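Local coordinates for protein NADPH-quinone reductase (Pediococcus pentosaceus ATCC 25745, PDB 3HA2) that probably acts as an FMN-binding NAD(P)H dehydrogenase (quinone), transferring electrons from a reduced nicotinamide to quinones, at residues Q2-V7 and D53-E58; L95-S100 and M134-I139. All coordinates share one frame; numbering follows the deposited sequence.

Contact 1: Q2-V7 and D53-E58; sequences QTLIIV and DRIILE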
ATOM      1  N   GLN A   2      -1.198 -20.755 -17.792  1.00 28.03           N
ATOM      2  CA  GLN A   2      -2.477 -20.207 -17.388  1.00 25.77           C
ATOM      3  C   GLN A   2      -2.223 -18.900 -16.641  1.00 24.86           C
ATOM      4  O   GLN A   2      -1.335 -18.825 -15.772  1.00 24.39           O
ATOM      5  CB  GLN A   2      -3.228 -21.203 -16.489  1.00 25.52           C
ATOM      6  CG  GLN A   2      -3.342 -22.627 -17.058  1.00 25.27           C
ATOM      7  CD  GLN A   2      -4.154 -22.695 -18.343  1.00 24.99           C
ATOM      8  OE1 GLN A   2      -5.280 -22.208 -18.399  1.00 25.55           O
ATOM      9  NE2 GLN A   2      -3.591 -23.323 -19.379  1.00 25.65           N
ATOM     10  N   THR A   3      -3.007 -17.882 -16.980  1.00 23.35           N
ATOM     11  CA  THR A   3      -2.859 -16.548 -16.382  1.00 22.02           C
ATOM     12  C   THR A   3      -4.124 -16.141 -15.649  1.00 21.61           C
ATOM     13  O   THR A   3      -5.235 -16.308 -16.160  1.00 20.42           O
ATOM     14  CB  THR A   3      -2.551 -15.496 -17.471  1.00 21.76           C
ATOM     15  OG1 THR A   3      -1.370 -15.882 -18.176  1.00 21.76           O
ATOM     16  CG2 THR A   3      -2.341 -14.110 -16.876  1.00 23.09           C
ATOM     17  N   LEU A   4      -3.936 -15.613 -14.439  1.00 21.30           N
ATOM     18  CA  LEU A   4      -5.023 -15.106 -13.628  1.00 20.70           C
ATOM     19  C   LEU A   4      -4.865 -13.599 -13.516  1.00 21.38           C
ATOM     20  O   LEU A   4      -3.826 -13.110 -13.064  1.00 21.43           O
ATOM     21  CB  LEU A   4      -4.953 -15.731 -12.210  1.00 20.69           C
ATOM     22  CG  LEU A   4      -5.988 -15.270 -11.177  1.00 20.06           C
ATOM     23  CD1 LEU A   4      -7.432 -15.569 -11.636  1.00 21.00           C
ATOM     24  CD2 LEU A   4      -5.701 -15.924  -9.819  1.00 19.93           C
ATOM     25  N   ILE A   5      -5.898 -12.865 -13.922  1.00 21.33           N
ATOM     26  CA  ILE A   5      -5.887 -11.413 -13.798  1.00 21.76           C
ATOM     27  C   ILE A   5      -6.828 -11.005 -12.662  1.00 21.86           C
ATOM     28  O   ILE A   5      -8.048 -11.153 -12.767  1.00 22.27           O
ATOM     29  CB  ILE A   5      -6.250 -10.725 -15.122  1.00 22.36           C
ATOM     30  CG1 ILE A   5      -5.341 -11.242 -16.258  1.00 21.51           C
ATOM     31  CG2 ILE A   5      -6.112  -9.189 -14.989  1.00 21.61           C
ATOM     32  CD1 ILE A   5      -5.777 -10.737 -17.613  1.00 25.13           C
ATOM     33  N   ILE A   6      -6.230 -10.513 -11.575  1.00 21.62           N
ATOM     34  CA  ILE A   6      -6.974 -10.010 -10.415  1.00 22.42           C
ATOM     35  C   ILE A   6      -7.302  -8.546 -10.679  1.00 23.09           C
ATOM     36  O   ILE A   6      -6.413  -7.682 -10.665  1.00 22.84           O
ATOM     37  CB  ILE A   6      -6.140 -10.070  -9.109  1.00 22.18           C
ATOM     38  CG1 ILE A   6      -5.589 -11.482  -8.850  1.00 22.78           C
ATOM     39  CG2 ILE A   6      -6.983  -9.561  -7.913  1.00 23.52           C
ATOM     40  CD1 ILE A   6      -6.654 -12.561  -8.769  1.00 25.27           C
ATOM     41  N   VAL A   7      -8.571  -8.292 -10.948  1.00 23.66           N
ATOM     42  CA  VAL A   7      -9.029  -6.972 -11.367  1.00 24.66           C
ATOM     43  C   VAL A   7      -9.564  -6.261 -10.141  1.00 25.59           C
ATOM     44  O   VAL A   7     -10.675  -6.550  -9.673  1.00 24.17           O
ATOM     45  CB  VAL A   7     -10.101  -7.077 -12.472  1.00 24.63           C
ATOM     46  CG1 VAL A   7     -10.576  -5.688 -12.932  1.00 24.89           C
ATOM     47  CG2 VAL A   7      -9.548  -7.855 -13.647  1.00 26.05           C
ATOM     48  N   ASP A  53      -0.279 -19.868 -13.436  1.00 22.93           N
ATOM     49  CA  ASP A  53       1.180 -19.738 -13.494  1.00 23.08           C
ATOM     50  C   ASP A  53       1.630 -18.285 -13.469  1.00 22.60           C
ATOM     51  O   ASP A  53       2.682 -17.964 -12.934  1.00 23.02           O
ATOM     52  CB  ASP A  53       1.716 -20.380 -14.785  1.00 23.51           C
ATOM     53  CG  ASP A  53       1.271 -21.810 -14.944  1.00 24.95           C
ATOM     54  OD1 ASP A  53       1.662 -22.633 -14.087  1.00 26.66           O
ATOM     55  OD2 ASP A  53       0.531 -22.113 -15.914  1.00 25.36           O
ATOM     56  N   ARG A  54       0.845 -17.413 -14.076  1.00 21.84           N
ATOM     57  CA  ARG A  54       1.159 -15.992 -14.074  1.00 21.43           C
ATOM     58  C   ARG A  54      -0.013 -15.256 -13.438  1.00 20.97           C
ATOM     59  O   ARG A  54      -1.156 -15.417 -13.854  1.00 22.13           O
ATOM     60  CB  ARG A  54       1.395 -15.478 -15.500  1.00 20.83           C
ATOM     61  CG  ARG A  54       1.676 -13.986 -15.568  1.00 21.36           C
ATOM     62  CD  ARG A  54       2.017 -13.552 -17.004  1.00 20.95           C
ATOM     63  NE  ARG A  54       3.261 -14.167 -17.462  1.00 22.44           N
ATOM     64  CZ  ARG A  54       3.691 -14.146 -18.722  1.00 26.27           C
ATOM     65  NH1 ARG A  54       2.976 -13.544 -19.672  1.00 27.86           N
ATOM     66  NH2 ARG A  54       4.834 -14.749 -19.037  1.00 25.15           N
ATOM     67  N   ILE A  55       0.293 -14.460 -12.423  1.00 21.73           N
ATOM     68  CA  ILE A  55      -0.710 -13.758 -11.649  1.00 21.48           C
ATOM     69  C   ILE A  55      -0.475 -12.281 -11.903  1.00 21.66           C
ATOM     70  O   ILE A  55       0.610 -11.759 -11.624  1.00 21.76           O
ATOM     71  CB  ILE A  55      -0.584 -14.030 -10.109  1.00 21.58           C
ATOM     72  CG1 ILE A  55      -0.309 -15.523  -9.767  1.00 21.03           C
ATOM     73  CG2 ILE A  55      -1.799 -13.468  -9.362  1.00 21.70           C
ATOM     74  CD1 ILE A  55      -1.351 -16.539 -10.267  1.00 21.29           C
ATOM     75  N   ILE A  56      -1.485 -11.618 -12.446  1.00 21.95           N
ATOM     76  CA  ILE A  56      -1.384 -10.202 -12.734  1.00 22.55           C
ATOM     77  C   ILE A  56      -2.335  -9.433 -11.827  1.00 22.51           C
ATOM     78  O   ILE A  56      -3.519  -9.756 -11.732  1.00 22.57           O
ATOM     79  CB  ILE A  56      -1.682  -9.938 -14.213  1.00 22.56           C
ATOM     80  CG1 ILE A  56      -0.528 -10.479 -15.068  1.00 23.01           C
ATOM     81  CG2 ILE A  56      -1.945  -8.459 -14.459  1.00 23.78           C
ATOM     82  CD1 ILE A  56      -0.855 -10.605 -16.554  1.00 24.50           C
ATOM     83  N   LEU A  57      -1.812  -8.429 -11.141  1.00 21.78           N
ATOM     84  CA  LEU A  57      -2.684  -7.582 -10.335  1.00 21.89           C
ATOM     85  C   LEU A  57      -2.927  -6.316 -11.117  1.00 21.59           C
ATOM     86  O   LEU A  57      -1.981  -5.612 -11.491  1.00 22.35           O
ATOM     87  CB  LEU A  57      -2.039  -7.239  -9.003  1.00 21.52           C
ATOM     88  CG  LEU A  57      -1.476  -8.427  -8.218  1.00 22.20           C
ATOM     89  CD1 LEU A  57      -0.898  -7.881  -6.893  1.00 22.13           C
ATOM     90  CD2 LEU A  57      -2.503  -9.536  -7.975  1.00 24.07           C
ATOM     91  N   GLU A  58      -4.202  -6.040 -11.356  1.00 21.30           N
ATOM     92  CA  GLU A  58      -4.628  -4.958 -12.246  1.00 21.70           C
ATOM     93  C   GLU A  58      -5.463  -3.941 -11.456  1.00 22.84           C
ATOM     94  O   GLU A  58      -6.593  -4.235 -10.999  1.00 22.62           O
ATOM     95  CB  GLU A  58      -5.435  -5.555 -13.406  1.00 21.69           C
ATOM     96  CG  GLU A  58      -5.948  -4.542 -14.398  1.00 23.54           C
ATOM     97  CD  GLU A  58      -6.303  -5.152 -15.727  1.00 24.71           C
ATOM     98  OE1 GLU A  58      -5.674  -6.161 -16.133  1.00 26.70           O
ATOM     99  OE2 GLU A  58      -7.215  -4.603 -16.380  1.00 26.23           O
TER

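Contact 2: L95-S100 and M134-I139; sequences LGIVVS and MMYLPI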
ATOM      1  N   LEU A  95       4.684 -12.833 -11.116  1.00 22.34           N
ATOM      2  CA  LEU A  95       3.806 -11.775 -10.614  1.00 21.98           C
ATOM      3  C   LEU A  95       3.941 -10.592 -11.557  1.00 21.82           C
ATOM      4  O   LEU A  95       5.052 -10.117 -11.782  1.00 21.93           O
ATOM      5  CB  LEU A  95       4.198 -11.329  -9.210  1.00 22.00           C
ATOM      6  CG  LEU A  95       3.291 -10.229  -8.626  1.00 22.71           C
ATOM      7  CD1 LEU A  95       1.820 -10.737  -8.431  1.00 23.18           C
ATOM      8  CD2 LEU A  95       3.845  -9.653  -7.313  1.00 23.05           C
ATOM      9  N   GLY A  96       2.814 -10.135 -12.092  1.00 21.19           N
ATOM     10  CA  GLY A  96       2.773  -8.945 -12.948  1.00 21.58           C
ATOM     11  C   GLY A  96       1.858  -7.895 -12.348  1.00 22.21           C
ATOM     12  O   GLY A  96       0.980  -8.196 -11.523  1.00 22.30           O
ATOM     13  N   ILE A  97       2.056  -6.659 -12.777  1.00 22.60           N
ATOM     14  CA  ILE A  97       1.295  -5.520 -12.284  1.00 22.48           C
ATOM     15  C   ILE A  97       0.853  -4.710 -13.487  1.00 22.51           C
ATOM     16  O   ILE A  97       1.693  -4.287 -14.305  1.00 23.12           O
ATOM     17  CB  ILE A  97       2.182  -4.625 -11.361  1.00 22.55           C
ATOM     18  CG1 ILE A  97       2.706  -5.421 -10.149  1.00 23.06           C
ATOM     19  CG2 ILE A  97       1.415  -3.326 -10.968  1.00 24.57           C
ATOM     20  CD1 ILE A  97       1.644  -5.864  -9.164  1.00 26.30           C
ATOM     21  N   VAL A  98      -0.458  -4.522 -13.633  1.00 22.04           N
ATOM     22  CA  VAL A  98      -0.992  -3.570 -14.624  1.00 22.70           C
ATOM     23  C   VAL A  98      -1.593  -2.412 -13.829  1.00 23.27           C
ATOM     24  O   VAL A  98      -2.694  -2.537 -13.295  1.00 22.96           O
ATOM     25  CB  VAL A  98      -2.041  -4.225 -15.553  1.00 22.67           C
ATOM     26  CG1 VAL A  98      -2.607  -3.182 -16.574  1.00 23.15           C
ATOM     27  CG2 VAL A  98      -1.394  -5.408 -16.307  1.00 23.26           C
ATOM     28  N   VAL A  99      -0.844  -1.307 -13.718  1.00 23.15           N
ATOM     29  CA  VAL A  99      -1.239  -0.191 -12.856  1.00 22.79           C
ATOM     30  C   VAL A  99      -1.603   1.029 -13.684  1.00 23.58           C
ATOM     31  O   VAL A  99      -0.827   1.466 -14.525  1.00 22.86           O
ATOM     32  CB  VAL A  99      -0.145   0.140 -11.771  1.00 22.10           C
ATOM     33  CG1 VAL A  99       1.247   0.414 -12.410  1.00 22.41           C
ATOM     34  CG2 VAL A  99      -0.595   1.298 -10.897  1.00 22.07           C
ATOM     35  N   SER A 100      -2.809   1.547 -13.482  1.00 24.18           N
ATOM     36  CA  SER A 100      -3.259   2.661 -14.301  1.00 26.13           C
ATOM     37  C   SER A 100      -3.240   3.948 -13.479  1.00 26.52           C
ATOM     38  O   SER A 100      -3.451   3.921 -12.249  1.00 26.06           O
ATOM     39  CB  SER A 100      -4.634   2.364 -14.915  1.00 26.18           C
ATOM     40  OG  SER A 100      -5.590   2.185 -13.901  1.00 31.53           O
HETATM   41  N   MSE A 134       8.412 -15.792  -6.057  1.00 25.86           N
HETATM   42  CA  MSE A 134       7.823 -15.532  -7.369  1.00 27.82           C
HETATM   43  C   MSE A 134       8.821 -14.772  -8.247  1.00 27.88           C
HETATM   44  O   MSE A 134       9.744 -14.140  -7.730  1.00 27.98           O
HETATM   45  CB  MSE A 134       6.552 -14.696  -7.213  1.00 26.76           C
HETATM   46  CG  MSE A 134       5.453 -15.386  -6.453  1.00 27.38           C
HETATM   47 SE   MSE A 134       3.879 -14.232  -6.333  1.00 32.94          SE
HETATM   48  CE  MSE A 134       3.041 -14.697  -8.058  1.00 26.54           C
HETATM   49  N   MSE A 135       8.625 -14.850  -9.561  1.00 27.95           N
HETATM   50  CA  MSE A 135       9.366 -14.080 -10.536  1.00 29.25           C
HETATM   51  C   MSE A 135       8.616 -12.775 -10.837  1.00 27.72           C
HETATM   52  O   MSE A 135       7.524 -12.798 -11.388  1.00 27.80           O
HETATM   53  CB  MSE A 135       9.527 -14.903 -11.823  1.00 30.65           C
HETATM   54  CG  MSE A 135       9.986 -14.111 -13.023  1.00 39.61           C
HETATM   55 SE   MSE A 135      11.810 -13.472 -12.758  1.00 62.24          SE
HETATM   56  CE  MSE A 135      12.766 -15.195 -12.798  1.00 56.05           C
ATOM     57  N   TYR A 136       9.213 -11.646 -10.484  1.00 26.20           N
ATOM     58  CA  TYR A 136       8.598 -10.337 -10.703  1.00 25.10           C
ATOM     59  C   TYR A 136       8.846  -9.874 -12.134  1.00 24.74           C
ATOM     60  O   TYR A 136      10.012  -9.771 -12.584  1.00 23.90           O
ATOM     61  CB  TYR A 136       9.241  -9.347  -9.740  1.00 25.91           C
ATOM     62  CG  TYR A 136       8.551  -8.030  -9.564  1.00 24.31           C
ATOM     63  CD1 TYR A 136       7.245  -7.966  -9.041  1.00 24.79           C
ATOM     64  CD2 TYR A 136       9.209  -6.832  -9.852  1.00 25.12           C
ATOM     65  CE1 TYR A 136       6.608  -6.751  -8.825  1.00 26.32           C
ATOM     66  CE2 TYR A 136       8.566  -5.586  -9.626  1.00 24.66           C
ATOM     67  CZ  TYR A 136       7.271  -5.573  -9.119  1.00 27.21           C
ATOM     68  OH  TYR A 136       6.640  -4.392  -8.865  1.00 25.11           O
ATOM     69  N   LEU A 137       7.756  -9.649 -12.857  1.00 23.85           N
ATOM     70  CA  LEU A 137       7.807  -9.147 -14.237  1.00 23.68           C
ATOM     71  C   LEU A 137       7.982  -7.635 -14.269  1.00 23.39           C
ATOM     72  O   LEU A 137       7.651  -6.958 -13.291  1.00 23.37           O
ATOM     73  CB  LEU A 137       6.511  -9.500 -14.977  1.00 24.31           C
ATOM     74  CG  LEU A 137       6.109 -10.974 -15.113  1.00 24.65           C
ATOM     75  CD1 LEU A 137       4.693 -11.078 -15.686  1.00 26.04           C
ATOM     76  CD2 LEU A 137       7.090 -11.745 -15.975  1.00 26.74           C
ATOM     77  N   PRO A 138       8.491  -7.088 -15.392  1.00 23.55           N
ATOM     78  CA  PRO A 138       8.475  -5.634 -15.500  1.00 23.55           C
ATOM     79  C   PRO A 138       7.019  -5.200 -15.373  1.00 23.42           C
ATOM     80  O   PRO A 138       6.137  -5.917 -15.801  1.00 23.61           O
ATOM     81  CB  PRO A 138       8.973  -5.376 -16.922  1.00 23.38           C
ATOM     82  CG  PRO A 138       9.725  -6.564 -17.288  1.00 25.11           C
ATOM     83  CD  PRO A 138       9.049  -7.715 -16.601  1.00 23.18           C
ATOM     84  N   ILE A 139       6.790  -4.048 -14.764  1.00 23.34           N
ATOM     85  CA  ILE A 139       5.449  -3.485 -14.546  1.00 22.57           C
ATOM     86  C   ILE A 139       4.854  -2.929 -15.837  1.00 22.48           C
ATOM     87  O   ILE A 139       5.552  -2.283 -16.607  1.00 22.54           O
ATOM     88  CB  ILE A 139       5.559  -2.341 -13.531  1.00 22.57           C
ATOM     89  CG1 ILE A 139       6.166  -2.876 -12.213  1.00 23.84           C
ATOM     90  CG2 ILE A 139       4.196  -1.633 -13.312  1.00 22.10           C
ATOM     91  CD1 ILE A 139       6.886  -1.816 -11.381  1.00 26.26           C
TER

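Contact 1: Q2-V7 and D53-E58
I6 N donates to I56 O where strand 3-7 runs parallel to strand 54-60, the central strand of the flavodoxin-like sheet. The chain visits strand 31-35 on the other side of 3-7 before returning here. Even-numbered residues of 2-7 do the bonding: L4 and I6 each give an N-H and accept one, with I6 N 2.8 Å from I56 O. E58 lies in the sheet face that carries I5 and I56. Its CB sits 3.6 Å from I6 O and touches I5 CG2. With CG anti to the backbone N (chi1 180°), the extended chain crosses I5, and CD comes 4.1 Å from the I5 CG2 methyl. At the tip, OE1 rests 3.3 Å from that same I5 CG2 and is hydrogen-bonded to the hydroxyl of Y160 on helix 150-165. A buried carboxylate thus lies against a methyl while its oxygen is satisfied by the helix above. T3 and R54 belong to this face too: T3 OG1 bonds A164 O, the R54 guanidinium pairs with E94, and T3 CG2 meets I56 CD1 at 3.8 Å. The L4, I6, I55 and L57 face is wholly aliphatic, suiting L48 and L49 of helix 42-50, and there I6 CG1 lies alongside L57 CD2 at 3.8 Å. Before the strands begin, Q2 O accepts from two N-H groups, those of D53 and R54. D53 answers with its carboxylate: the anti lone pair of OD2 receives Q2 N at 2.9 Å, in a nearly straight bond (174°).

Contact 2: L95-S100 and M134-I139
The phenol ring of Y136 leans obliquely over strand 95-100, with L95 O and I97 CG1 as its neighbours there; its CD1 is 4.2 Å from L95 CD2 and its CE1 4.3 Å from I97 CG1. Because CG stands anti to the backbone N (chi1 -166°), the ring is carried forward along the strand, from L95 towards I97, and E126 and A129 of helix 123-131 meet it as well. M134, present as selenomethionine, brings its flexible end to the other part of L95: the bend at its last torsion sets CE 3.7 Å from L95 CB, and F128 of the same helix packs on it too. Between these side chains the backbones join as parallel strands, L95 N reaching M135 O at 2.9 Å and L137 N reaching L95 O almost straight. This is the edge of the flavodoxin-like sheet within the chain, and strand 135-143 is interrupted here. The hydroxyl of Y163 from helix 150-165 bonds both I97 N and P138 O. L137 extends CD1 to 4.0 Å from G96 CA, a place where any CB on the glycine would be tight against that methyl. Were L137 cut back to an alanine, G96 CA would probably lose this methyl cover and a gap would open beside Y163. Further along, where beta-branched residues fill the strand's side, I139 lies alongside I97, and its CG2 also touches V99 CG1 at 3.7 Å.

Overall arrangement
Contact 1 and contact 2 lie side by side in one sheet, their centres about 9 Å apart, because strands 54-60 and 94-101 are direct neighbours. G96 forms the seam: its N is 2.8 Å from I55 O and its O 2.8 Å from L57 N, both probable hydrogen bonds. The side chains also meet, I56 CG2 lying 3.6 Å from V98 CG2. Helix 150-165 spans both contacts on the face that carries E58 and V98, Y160 bonding E58 and touching V98. Both contacts belong to the flavodoxin-like portion of a longer protein. In this fold, FMN typically binds near the C-terminal ends of the parallel strands, so both contacts probably help form the sheet beneath that site.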